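Local coordinates for ABC transporter substrate-binding protein (Streptococcus pneumoniae, PDB 4OHN), which binds histidine and probably delivers it, as the substrate-binding component of an ABC uptake system, to its membrane transporter, at residues Glu53-Thr58 / Ile223-Ser228; Ala164-Asp167 / Asp171-Asp174; Ala71-Thr74 / Leu80-Asn83. One frame throughout, in Å; residues are numbered along the deposited sequence.

Contact 1 (Glu53-Thr58 / Ile223-Ser228); sequences EKYGIT and INEAFS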
loop_
_atom_site.group_PDB
_atom_site.type_symbol
_atom_site.label_atom_id
_atom_site.label_comp_id
_atom_site.label_asym_id
_atom_site.label_seq_id
_atom_site.Cartn_x
_atom_site.Cartn_y
_atom_site.Cartn_z
ATOM N N GLU A 53 1.500 6.675 -19.943
ATOM C CA GLU A 53 1.665 7.747 -20.922
ATOM C C GLU A 53 2.795 7.443 -21.903
ATOM O O GLU A 53 2.719 7.829 -23.070
ATOM C CB GLU A 53 1.963 9.071 -20.196
ATOM C CG GLU A 53 1.966 10.323 -21.051
ATOM C CD GLU A 53 3.273 10.611 -21.815
ATOM O OE1 GLU A 53 4.379 10.101 -21.492
ATOM O OE2 GLU A 53 3.187 11.412 -22.763
ATOM N N LYS A 54 3.849 6.778 -21.437
ATOM C CA LYS A 54 4.983 6.455 -22.307
ATOM C C LYS A 54 4.551 5.554 -23.470
ATOM O O LYS A 54 5.251 5.491 -24.481
ATOM C CB LYS A 54 6.119 5.750 -21.538
ATOM C CG LYS A 54 6.812 6.540 -20.411
ATOM C CD LYS A 54 7.685 7.687 -20.904
ATOM C CE LYS A 54 8.359 8.416 -19.745
ATOM N NZ LYS A 54 9.314 9.461 -20.198
ATOM N N TYR A 55 3.421 4.856 -23.323
ATOM C CA TYR A 55 2.938 3.894 -24.315
ATOM C C TYR A 55 1.612 4.309 -24.943
ATOM O O TYR A 55 1.009 3.541 -25.695
ATOM C CB TYR A 55 2.781 2.502 -23.656
ATOM C CG TYR A 55 4.056 2.055 -22.982
ATOM C CD1 TYR A 55 5.160 1.702 -23.734
ATOM C CD2 TYR A 55 4.167 2.032 -21.602
ATOM C CE1 TYR A 55 6.349 1.324 -23.130
ATOM C CE2 TYR A 55 5.342 1.661 -20.976
ATOM C CZ TYR A 55 6.435 1.307 -21.752
ATOM O OH TYR A 55 7.633 0.929 -21.198
ATOM N N GLY A 56 1.150 5.511 -24.622
ATOM C CA GLY A 56 -0.116 5.997 -25.131
ATOM C C GLY A 56 -1.330 5.294 -24.547
ATOM O O GLY A 56 -2.403 5.308 -25.141
ATOM N N ILE A 57 -1.162 4.695 -23.368
ATOM C CA ILE A 57 -2.204 3.925 -22.694
ATOM C C ILE A 57 -2.842 4.751 -21.581
ATOM O O ILE A 57 -2.137 5.375 -20.791
ATOM C CB ILE A 57 -1.597 2.616 -22.125
ATOM C CG1 ILE A 57 -1.244 1.676 -23.282
ATOM C CG2 ILE A 57 -2.542 1.943 -21.151
ATOM C CD1 ILE A 57 -0.411 0.448 -22.885
ATOM N N THR A 58 -4.171 4.748 -21.553
ATOM C CA THR A 58 -4.964 5.413 -20.524
ATOM C C THR A 58 -5.309 4.390 -19.440
ATOM O O THR A 58 -5.690 3.257 -19.737
ATOM C CB THR A 58 -6.263 5.960 -21.128
ATOM O OG1 THR A 58 -5.940 6.979 -22.089
ATOM C CG2 THR A 58 -7.171 6.556 -20.084
ATOM N N ILE A 223 6.614 -1.723 -17.506
ATOM C CA ILE A 223 6.549 -0.872 -16.324
ATOM C C ILE A 223 7.983 -0.550 -15.897
ATOM O O ILE A 223 8.323 0.610 -15.647
ATOM C CB ILE A 223 5.767 -1.561 -15.191
ATOM C CG1 ILE A 223 4.302 -1.715 -15.588
ATOM C CG2 ILE A 223 5.936 -0.790 -13.887
ATOM C CD1 ILE A 223 3.536 -2.667 -14.688
ATOM N N ASN A 224 8.848 -1.554 -15.819
ATOM C CA ASN A 224 10.232 -1.314 -15.387
ATOM C C ASN A 224 10.977 -0.368 -16.325
ATOM O O ASN A 224 11.727 0.515 -15.865
ATOM C CB ASN A 224 10.976 -2.635 -15.275
ATOM C CG ASN A 224 10.504 -3.496 -14.119
ATOM O OD1 ASN A 224 9.943 -2.992 -13.131
ATOM N ND2 ASN A 224 10.719 -4.804 -14.217
ATOM N N GLU A 225 10.812 -0.540 -17.627
ATOM C CA GLU A 225 11.469 0.352 -18.586
ATOM C C GLU A 225 10.982 1.774 -18.419
ATOM O O GLU A 225 11.780 2.723 -18.526
ATOM C CB GLU A 225 11.208 -0.119 -20.010
ATOM C CG GLU A 225 11.908 -1.425 -20.355
ATOM C CD GLU A 225 11.440 -2.054 -21.623
ATOM O OE1 GLU A 225 10.639 -1.466 -22.377
ATOM O OE2 GLU A 225 11.908 -3.191 -21.893
ATOM N N ALA A 226 9.685 1.958 -18.179
ATOM C CA ALA A 226 9.163 3.294 -17.956
ATOM C C ALA A 226 9.736 3.893 -16.669
ATOM O O ALA A 226 10.047 5.099 -16.635
ATOM C CB ALA A 226 7.664 3.262 -17.894
ATOM N N PHE A 227 9.872 3.099 -15.610
ATOM C CA PHE A 227 10.531 3.629 -14.414
ATOM C C PHE A 227 11.914 4.206 -14.787
ATOM O O PHE A 227 12.287 5.284 -14.316
ATOM C CB PHE A 227 10.705 2.573 -13.304
ATOM C CG PHE A 227 9.439 2.149 -12.590
ATOM C CD1 PHE A 227 8.254 2.861 -12.667
ATOM C CD2 PHE A 227 9.462 1.010 -11.810
ATOM C CE1 PHE A 227 7.132 2.447 -11.964
ATOM C CE2 PHE A 227 8.340 0.599 -11.106
ATOM C CZ PHE A 227 7.163 1.330 -11.193
ATOM N N SER A 228 12.689 3.505 -15.617
ATOM C CA SER A 228 14.022 4.007 -15.975
ATOM C C SER A 228 13.975 5.398 -16.600
ATOM O O SER A 228 14.821 6.247 -16.293
ATOM C CB SER A 228 14.730 3.044 -16.925
ATOM O OG SER A 228 14.950 1.797 -16.298
#
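Tyr55 reaches across from the turn that follows helix 43-53 to the flank of another helix and meets Ala226 and Glu225 with the outer part of its ring. Its CG stands beside the backbone N and anti to the carbonyl carbon (chi1 -54°), which sends the ring out toward segment 223-228. CB and CG stay on their own side, where Lys54 CB lies over one ring face, displaced toward the rim. Farther out the ring makes its first apolar touch, Tyr55 CE2 to Ala226 CB at 4.2 Å, an oblique approach. The hydroxyl makes the nearest approaches of this side chain: Tyr55 OH lies 3.9 Å from Glu225 CB and 3.8 Å from Ala226 N. Tyr55 OH is hydrogen-bonded to Lys222 O, on the same helix just before Ile223, and the phenol is thereby anchored to helix backbone while its rim rests on the alanine methyl. Glu225 runs across the tyrosine at about a right angle, its carboxylate plane turned 50° from the ring. Lys54, in the conformer described, adds a second apolar touch, with CG 4.2 Å from Ala226 CB, and its chain then continues to a salt bridge between NZ and Asp233. The small Ala226 side chain thus faces both the aromatic ring and the aliphatic start of the lysine. Gly56, at positive phi, is the C-prime residue of the Schellman motif that ends helix 43-53, with Gly56 N bonded to Glu53 O at 3.2 Å. The contact therefore sets this helix end and the turn leading to strand 58-63 against helix 217-232, whose Ala226 also packs on Val51 of helix 43-53, while Trp11 of helix 11-17 meets the Tyr55 ring edge-to-face.

Contact 2 (Ala164-Asp167 / Asp171-Asp174); sequences ALID and DRID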
loop_
_atom_site.group_PDB
_atom_site.type_symbol
_atom_site.label_atom_id
_atom_site.label_comp_id
_atom_site.label_asym_id
_atom_site.label_seq_id
_atom_site.Cartn_x
_atom_site.Cartn_y
_atom_site.Cartn_z
ATOM N N ALA A 164 -10.302 1.646 10.938
ATOM C CA ALA A 164 -9.447 1.253 12.048
ATOM C C ALA A 164 -8.997 2.482 12.852
ATOM O O ALA A 164 -8.924 2.458 14.084
ATOM C CB ALA A 164 -8.243 0.493 11.542
ATOM N N LEU A 165 -8.691 3.564 12.144
ATOM C CA LEU A 165 -8.244 4.795 12.780
ATOM C C LEU A 165 -9.369 5.487 13.565
ATOM O O LEU A 165 -9.109 6.027 14.638
ATOM C CB LEU A 165 -7.643 5.743 11.747
ATOM C CG LEU A 165 -6.210 5.343 11.366
ATOM C CD1 LEU A 165 -5.813 5.936 10.007
ATOM C CD2 LEU A 165 -5.208 5.750 12.441
ATOM N N ILE A 166 -10.604 5.457 13.070
ATOM C CA ILE A 166 -11.726 5.938 13.857
ATOM C C ILE A 166 -11.870 5.094 15.126
ATOM O O ILE A 166 -12.153 5.613 16.215
ATOM C CB ILE A 166 -13.030 5.974 13.022
ATOM C CG1 ILE A 166 -12.915 7.009 11.898
ATOM C CG2 ILE A 166 -14.256 6.291 13.885
ATOM C CD1 ILE A 166 -12.695 8.429 12.335
ATOM N N ASP A 167 -11.649 3.797 15.014
ATOM C CA ASP A 167 -11.744 2.951 16.194
ATOM C C ASP A 167 -10.614 3.265 17.194
ATOM O O ASP A 167 -10.859 3.290 18.405
ATOM C CB ASP A 167 -11.785 1.462 15.837
ATOM C CG ASP A 167 -13.177 0.982 15.493
ATOM O OD1 ASP A 167 -14.054 1.813 15.153
ATOM O OD2 ASP A 167 -13.431 -0.249 15.581
ATOM N N ASP A 171 -10.905 4.715 21.236
ATOM C CA ASP A 171 -10.437 3.804 22.289
ATOM C C ASP A 171 -10.968 2.379 22.124
ATOM O O ASP A 171 -10.885 1.580 23.055
ATOM C CB ASP A 171 -10.777 4.330 23.702
ATOM C CG ASP A 171 -9.894 5.464 24.170
ATOM O OD1 ASP A 171 -8.946 5.851 23.444
ATOM O OD2 ASP A 171 -10.177 5.966 25.286
ATOM N N ARG A 172 -11.455 2.037 20.943
ATOM C CA ARG A 172 -11.980 0.698 20.718
ATOM C C ARG A 172 -10.842 -0.284 20.474
ATOM O O ARG A 172 -10.979 -1.485 20.746
ATOM C CB ARG A 172 -12.960 0.684 19.550
ATOM C CG ARG A 172 -14.158 1.580 19.770
ATOM C CD ARG A 172 -14.951 1.747 18.476
ATOM N NE ARG A 172 -16.039 2.705 18.658
ATOM C CZ ARG A 172 -16.420 3.604 17.759
ATOM N NH1 ARG A 172 -15.839 3.670 16.586
ATOM N NH2 ARG A 172 -17.410 4.413 18.041
ATOM N N ILE A 173 -9.732 0.218 19.948
ATOM C CA ILE A 173 -8.453 -0.495 19.896
ATOM C C ILE A 173 -7.423 0.406 20.556
ATOM O O ILE A 173 -7.614 1.629 20.624
ATOM C CB ILE A 173 -8.020 -0.911 18.465
ATOM C CG1 ILE A 173 -7.898 0.308 17.543
ATOM C CG2 ILE A 173 -9.034 -1.906 17.903
ATOM C CD1 ILE A 173 -7.422 -0.024 16.133
ATOM N N ASP A 174 -6.344 -0.177 21.056
ATOM C CA ASP A 174 -5.267 0.567 21.710
ATOM C C ASP A 174 -4.096 0.881 20.787
ATOM O O ASP A 174 -3.359 1.837 21.022
ATOM C CB ASP A 174 -4.759 -0.235 22.912
ATOM C CG ASP A 174 -5.842 -0.456 23.942
ATOM O OD1 ASP A 174 -6.372 0.575 24.413
ATOM O OD2 ASP A 174 -6.155 -1.620 24.269
#
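Asp167 carries CG beside its own backbone N (chi1 -84°), and Arg172 does likewise before running extended from CG to NE; these torsions carry the carboxylate and the guanidinium to each other. The two side chains cross at about a right angle, their flat groups 75° apart. Arg172 NH1 donates to Asp167 OD1 at 2.9 Å, a salt bridge in which the acceptor lies close to the guanidinium plane but is approached from above the carboxylate, 44° out of its plane. Arg172 CD lies against the carboxylate, 3.6 Å from Asp167 CG, and the CB atoms of Asp167 and Arg172 are 4.0 Å apart. Alongside, Ile166 CG2 comes within 4.1 Å of Arg172 NH1. On the buried side, Ile173 CD1 reaches back to Ala164 O at 3.6 Å. The backbone closes the turn: Arg172 N bonds to Asp167 O at 2.9 Å, completing a Schellman motif with Asp171, at positive phi, as its C-prime residue. Asp167 OD2 is bonded to Tyr158 OH of strand 155-158, so both carboxylate oxygens have partners. Two bonds from Arg172 to one aspartate, one from backbone and one from side chain, tie the end of helix 161-169 to the loop entering strand 175-179, and the arginine's charge would probably favour an ionised Asp167.

Contact 3 (Ala71-Thr74 / Leu80-Asn83); sequences AELT and LIWN. With HIS (histidine), chain B.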
loop_
_atom_site.group_PDB
_atom_site.type_symbol
_atom_site.label_atom_id
_atom_site.label_comp_id
_atom_site.label_asym_id
_atom_site.label_seq_id
_atom_site.Cartn_x
_atom_site.Cartn_y
_atom_site.Cartn_z
ATOM N N ALA A 71 -8.074 -12.263 -6.070
ATOM C CA ALA A 71 -9.165 -12.815 -6.870
ATOM C C ALA A 71 -9.476 -11.913 -8.071
ATOM O O ALA A 71 -9.676 -12.402 -9.182
ATOM C CB ALA A 71 -10.402 -13.025 -6.020
ATOM N N GLU A 72 -9.493 -10.605 -7.864
ATOM C CA GLU A 72 -9.809 -9.686 -8.949
ATOM C C GLU A 72 -8.734 -9.717 -10.031
ATOM O O GLU A 72 -9.029 -9.588 -11.224
ATOM C CB GLU A 72 -9.958 -8.270 -8.412
ATOM C CG GLU A 72 -11.034 -8.100 -7.345
ATOM C CD GLU A 72 -12.426 -7.907 -7.903
ATOM O OE1 GLU A 72 -13.055 -6.875 -7.580
ATOM O OE2 GLU A 72 -12.900 -8.786 -8.651
ATOM N N LEU A 73 -7.481 -9.856 -9.616
ATOM C CA LEU A 73 -6.381 -9.948 -10.553
ATOM C C LEU A 73 -6.423 -11.283 -11.308
ATOM O O LEU A 73 -6.340 -11.318 -12.538
ATOM C CB LEU A 73 -5.063 -9.767 -9.799
ATOM C CG LEU A 73 -3.785 -9.747 -10.643
ATOM C CD1 LEU A 73 -3.769 -8.615 -11.661
ATOM C CD2 LEU A 73 -2.567 -9.660 -9.749
ATOM N N THR A 74 -6.566 -12.383 -10.582
ATOM C CA THR A 74 -6.572 -13.703 -11.204
ATOM C C THR A 74 -7.742 -13.879 -12.163
ATOM O O THR A 74 -7.589 -14.463 -13.240
ATOM C CB THR A 74 -6.612 -14.791 -10.120
ATOM O OG1 THR A 74 -5.411 -14.696 -9.357
ATOM C CG2 THR A 74 -6.703 -16.196 -10.737
ATOM N N LEU A 80 -3.645 -4.972 -12.923
ATOM C CA LEU A 80 -2.553 -4.673 -12.014
ATOM C C LEU A 80 -3.110 -4.305 -10.676
ATOM O O LEU A 80 -4.223 -3.787 -10.579
ATOM C CB LEU A 80 -1.748 -3.477 -12.512
ATOM C CG LEU A 80 -0.970 -3.642 -13.818
ATOM C CD1 LEU A 80 -0.411 -2.314 -14.234
ATOM C CD2 LEU A 80 0.155 -4.653 -13.646
ATOM N N ILE A 81 -2.346 -4.604 -9.642
ATOM C CA ILE A 81 -2.563 -4.071 -8.301
ATOM C C ILE A 81 -1.467 -3.021 -8.076
ATOM O O ILE A 81 -0.277 -3.339 -8.097
ATOM C CB ILE A 81 -2.489 -5.154 -7.217
ATOM C CG1 ILE A 81 -3.501 -6.279 -7.484
ATOM C CG2 ILE A 81 -2.690 -4.538 -5.832
ATOM C CD1 ILE A 81 -3.304 -7.508 -6.621
ATOM N N TRP A 82 -1.865 -1.774 -7.871
ATOM C CA TRP A 82 -0.892 -0.670 -7.789
ATOM C C TRP A 82 -1.467 0.341 -6.811
ATOM O O TRP A 82 -2.367 1.119 -7.168
ATOM C CB TRP A 82 -0.666 -0.048 -9.181
ATOM C CG TRP A 82 0.541 0.841 -9.282
ATOM C CD1 TRP A 82 1.140 1.535 -8.272
ATOM C CD2 TRP A 82 1.260 1.148 -10.471
ATOM N NE1 TRP A 82 2.221 2.238 -8.769
ATOM C CE2 TRP A 82 2.295 2.019 -10.122
ATOM C CE3 TRP A 82 1.147 0.733 -11.808
ATOM C CZ2 TRP A 82 3.219 2.472 -11.055
ATOM C CZ3 TRP A 82 2.072 1.197 -12.732
ATOM C CH2 TRP A 82 3.081 2.047 -12.346
ATOM N N ASN A 83 -0.990 0.284 -5.568
ATOM C CA ASN A 83 -1.587 1.020 -4.450
ATOM C C ASN A 83 -0.797 0.750 -3.189
ATOM O O ASN A 83 -1.290 0.159 -2.232
ATOM C CB ASN A 83 -3.040 0.548 -4.260
ATOM C CG ASN A 83 -3.818 1.316 -3.214
ATOM O OD1 ASN A 83 -4.315 0.713 -2.256
ATOM N ND2 ASN A 83 -3.982 2.619 -3.404
HETATM N N HIS B . 1.032 -2.125 2.031
HETATM C CA HIS B . -0.100 -2.945 2.527
HETATM C C HIS B . -0.416 -4.067 1.563
HETATM O O HIS B . 0.228 -4.151 0.492
HETATM C CB HIS B . -1.338 -2.090 2.887
HETATM C CG HIS B . -2.184 -1.595 1.750
HETATM N ND1 HIS B . -3.561 -1.504 1.874
HETATM C CD2 HIS B . -1.886 -1.077 0.533
HETATM C CE1 HIS B . -4.066 -0.984 0.772
HETATM N NE2 HIS B . -3.072 -0.709 -0.056
HETATM O OXT HIS B . -1.309 -4.873 1.899
#
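Leu73 and Ile81 meet at a slant, each offering a terminal methyl: Leu73 CD2 lies 3.9 Å from Ile81 CD1. The leucine points from helix 69-75 toward the strand, with CG anti to the backbone N (chi1 -176°), and its two methyls divide the work. While CD2 goes to the isoleucine, CD1 rests against the strand backbone, 3.9 Å from Leu80 N. Ile81 sets off across the line of approach, and its CG1 branch then swings CD1 toward the helix. Leu80 turns its side chain to the other side, onto Phe52 of helix 43-53 and Val210 of strand 206-212, so one strand separates two packing layers. All three touching residues are buried, and the leucine and isoleucine side chains meet through apolar groups.

Two residues after Ile81, Asn83 belongs to the ligand pocket. Its OD1 accepts a bond of 2.9 Å from NE2 of the bound histidine, with an angle of 148° at the hydrogen, and a weak one from Asp25 N. Asp179 and Arg91 are among the other residues bonded to this ligand. A helix packed on a strand whose chain continues into the binding cleft is in keeping with the family 3 solute-binding proteins, in which the substrate lies between two lobes.

In the fold
Contacts 1 and 3 touch: Phe227 packs on Trp82 and Ile223 on Leu80, which places helix 217-232 over the strand of contact 3. Contact 2 lies on the opposite side of the chain's centre, its own centre about 40 Å from that of contact 1. Contact 3 is buried and hydrophobic, and it alone includes a residue of the histidine pocket. The other two are partly buried and end helices with Schellman motifs, yet they differ in chemistry: at 53-58 / 223-228 the cross-contact is mostly van der Waals packing, its polar ends held by outside partners, whereas at 164-167 / 171-174 a salt bridge and a backbone bond join neighbouring parts of the chain.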